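Endonuclease and methylase LlaGI (Lactococcus lactis, PDB 5FFJ) is a Type ISP restriction-modification enzyme that combines helicase-like ATPase, DNA methyltransferase and nuclease modules with a domain that recognises specific DNA sequences. Local coordinates at residues V1100-K1105 with A1129-T1134. Sequence-based numbering, arbitrary orientation.
Sequences VKLNDK and ARREKT. With nucleotides of chain B.
A salt bridge joins Arg-1130 and Glu-1132 beside the DNA: NH1 of Arg-1130 is 3.2 Å from OE2 of Glu-1132, which sits over the centre of one guanidinium face, so charge holds the pair and no N-H points at the oxygen. The opposite face looks to the DNA, where OP1 of DC3 of chain B lies 3.8 Å from NE of Arg-1130, too long for a direct bond. Asp-1104, from the other segment, meets the same phosphate, its OD2 3.1 Å from OP2 of DC3 of chain B. OD1, the other branch, rests 3.5 Å from CB of Ala-1129, the methyl that plugs against the backbone of Asn-1103. With an alanine in place of Asp-1104, the methyl of Ala-1129 would probably lose this cover and a gap open between the loop and the phosphate. Further along, CB of Leu-1102 packs 3.4 Å from O of Ala-1129. Arg-1131 bends at its second torsion (chi2 -43°), and its side chain crosses that of Leu-1102 at about a right angle; CD1 of Leu-1102 lies over one face of the guanidinium, 3.8 Å from NH2 of Arg-1131, with Val-1100 O in plane at the edge. In the domain thought to read the sequence, this surface contact brings the loop after helix 1074-1096 against the C-terminal end of helix 1122-1129 and puts the Asp-1104 carboxylate and Arg-1130 guanidinium beside one backbone phosphate. Leu-1102 also touches Leu-1095 of helix 1074-1096, and the chain beyond Ala-1129 follows that helix, tied by Lys-1133 to Asp-1093, before reaching strand 1141-1147.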
loop_
_atom_site.group_PDB
_atom_site.type_symbol
_atom_site.label_atom_id
_atom_site.label_comp_id
_atom_site.label_asym_id
_atom_site.label_seq_id
_atom_site.Cartn_x
_atom_site.Cartn_y
_atom_site.Cartn_z
ATOM N N VAL A 1100 10.177 30.852 12.615
ATOM C CA VAL A 1100 9.451 30.128 13.653
ATOM C C VAL A 1100 10.496 29.362 14.460
ATOM O O VAL A 1100 11.693 29.454 14.171
ATOM C CB VAL A 1100 8.404 29.122 13.092
ATOM C CG1 VAL A 1100 7.303 28.873 14.118
ATOM C CG2 VAL A 1100 7.804 29.594 11.784
ATOM N N LYS A 1101 10.044 28.594 15.446
ATOM C CA LYS A 1101 10.901 27.641 16.136
ATOM C C LYS A 1101 10.775 26.279 15.466
ATOM O O LYS A 1101 9.990 25.438 15.902
ATOM C CB LYS A 1101 10.530 27.539 17.614
ATOM N N LEU A 1102 11.552 26.067 14.409
ATOM C CA LEU A 1102 11.459 24.840 13.624
ATOM C C LEU A 1102 12.184 23.671 14.291
ATOM O O LEU A 1102 13.138 23.862 15.048
ATOM C CB LEU A 1102 12.018 25.065 12.214
ATOM C CG LEU A 1102 11.105 25.759 11.198
ATOM C CD1 LEU A 1102 11.850 25.945 9.883
ATOM C CD2 LEU A 1102 9.821 24.959 10.988
ATOM N N ASN A 1103 11.718 22.462 13.991
ATOM C CA ASN A 1103 12.232 21.246 14.610
ATOM C C ASN A 1103 12.404 20.155 13.549
ATOM O O ASN A 1103 11.829 20.233 12.462
ATOM C CB ASN A 1103 11.291 20.826 15.756
ATOM C CG ASN A 1103 11.401 19.358 16.134
ATOM O OD1 ASN A 1103 12.482 18.767 16.114
ATOM N ND2 ASN A 1103 10.266 18.768 16.507
ATOM N N ASP A 1104 13.234 19.165 13.860
ATOM C CA ASP A 1104 13.636 18.129 12.907
ATOM C C ASP A 1104 12.473 17.335 12.311
ATOM O O ASP A 1104 12.662 16.597 11.344
ATOM C CB ASP A 1104 14.606 17.159 13.584
ATOM C CG ASP A 1104 15.619 17.871 14.465
ATOM O OD1 ASP A 1104 16.050 18.988 14.099
ATOM O OD2 ASP A 1104 15.979 17.319 15.528
ATOM N N LYS A 1105 11.282 17.482 12.884
ATOM C CA LYS A 1105 10.105 16.765 12.399
ATOM C C LYS A 1105 8.979 17.710 11.981
ATOM O O LYS A 1105 8.266 17.447 11.013
ATOM C CB LYS A 1105 9.596 15.803 13.470
ATOM C CG LYS A 1105 9.163 16.483 14.758
ATOM N N ALA A 1129 15.716 22.129 9.782
ATOM C CA ALA A 1129 15.104 22.723 10.965
ATOM C C ALA A 1129 15.910 23.952 11.355
ATOM O O ALA A 1129 15.354 25.000 11.682
ATOM C CB ALA A 1129 15.048 21.728 12.103
ATOM N N ARG A 1130 17.229 23.802 11.329
ATOM C CA ARG A 1130 18.126 24.943 11.342
ATOM C C ARG A 1130 18.162 25.492 9.916
ATOM O O ARG A 1130 17.597 24.884 9.011
ATOM C CB ARG A 1130 19.521 24.538 11.828
ATOM C CG ARG A 1130 19.546 23.892 13.219
ATOM C CD ARG A 1130 20.901 23.269 13.529
ATOM N NE ARG A 1130 21.178 22.116 12.676
ATOM C CZ ARG A 1130 22.282 21.377 12.741
ATOM N NH1 ARG A 1130 23.230 21.666 13.625
ATOM N NH2 ARG A 1130 22.441 20.345 11.924
ATOM N N ARG A 1131 18.789 26.647 9.712
ATOM C CA ARG A 1131 18.974 27.176 8.361
ATOM C C ARG A 1131 20.380 26.839 7.878
ATOM O O ARG A 1131 21.321 27.614 8.070
ATOM C CB ARG A 1131 18.736 28.688 8.315
ATOM C CG ARG A 1131 17.429 29.143 8.963
ATOM C CD ARG A 1131 16.246 28.246 8.605
ATOM N NE ARG A 1131 14.986 28.788 9.110
ATOM C CZ ARG A 1131 14.622 28.784 10.390
ATOM N NH1 ARG A 1131 15.425 28.271 11.314
ATOM N NH2 ARG A 1131 13.456 29.300 10.751
ATOM N N GLU A 1132 20.508 25.670 7.257
ATOM C CA GLU A 1132 21.792 25.188 6.766
ATOM C C GLU A 1132 21.785 24.978 5.265
ATOM O O GLU A 1132 20.941 24.258 4.734
ATOM C CB GLU A 1132 22.171 23.879 7.448
ATOM C CG GLU A 1132 22.296 23.985 8.957
ATOM C CD GLU A 1132 23.430 23.147 9.529
ATOM O OE1 GLU A 1132 24.153 22.478 8.756
ATOM O OE2 GLU A 1132 23.600 23.161 10.766
ATOM N N LYS A 1133 22.741 25.608 4.594
ATOM C CA LYS A 1133 22.939 25.423 3.165
ATOM C C LYS A 1133 24.220 24.639 2.907
ATOM O O LYS A 1133 25.016 24.423 3.825
ATOM C CB LYS A 1133 22.999 26.774 2.451
ATOM C CG LYS A 1133 21.696 27.556 2.462
ATOM C CD LYS A 1133 21.735 28.646 1.404
ATOM C CE LYS A 1133 20.459 29.462 1.364
ATOM N NZ LYS A 1133 20.502 30.443 0.244
ATOM N N THR A 1134 24.409 24.215 1.660
ATOM C CA THR A 1134 25.624 23.515 1.263
ATOM C C THR A 1134 26.215 24.035 -0.032
ATOM O O THR A 1134 25.521 24.629 -0.858
ATOM C CB THR A 1134 25.378 22.015 1.066
ATOM O OG1 THR A 1134 24.307 21.825 0.136
ATOM C CG2 THR A 1134 25.020 21.374 2.355
ATOM P P DC B 3 19.838 18.725 16.332
ATOM O OP1 DC B 3 19.758 19.634 15.166
ATOM O OP2 DC B 3 18.889 17.593 16.435
ATOM O "O5'" DC B 3 21.327 18.151 16.417
ATOM C "C5'" DC B 3 22.409 19.052 16.626
ATOM C "C4'" DC B 3 23.738 18.323 16.618
ATOM O "O4'" DC B 3 23.863 17.524 17.835
ATOM C "C3'" DC B 3 23.921 17.355 15.453
ATOM O "O3'" DC B 3 25.247 17.437 14.924
ATOM C "C2'" DC B 3 23.615 15.998 16.076
ATOM C "C1'" DC B 3 24.098 16.168 17.509
ATOM N N1 DC B 3 23.379 15.286 18.515
ATOM C C2 DC B 3 24.095 14.344 19.276
ATOM O O2 DC B 3 25.319 14.242 19.126
ATOM N N3 DC B 3 23.419 13.567 20.168
ATOM C C4 DC B 3 22.097 13.705 20.310
ATOM N N4 DC B 3 21.469 12.919 21.199
ATOM C C5 DC B 3 21.357 14.652 19.546
ATOM C C6 DC B 3 22.030 15.412 18.672
#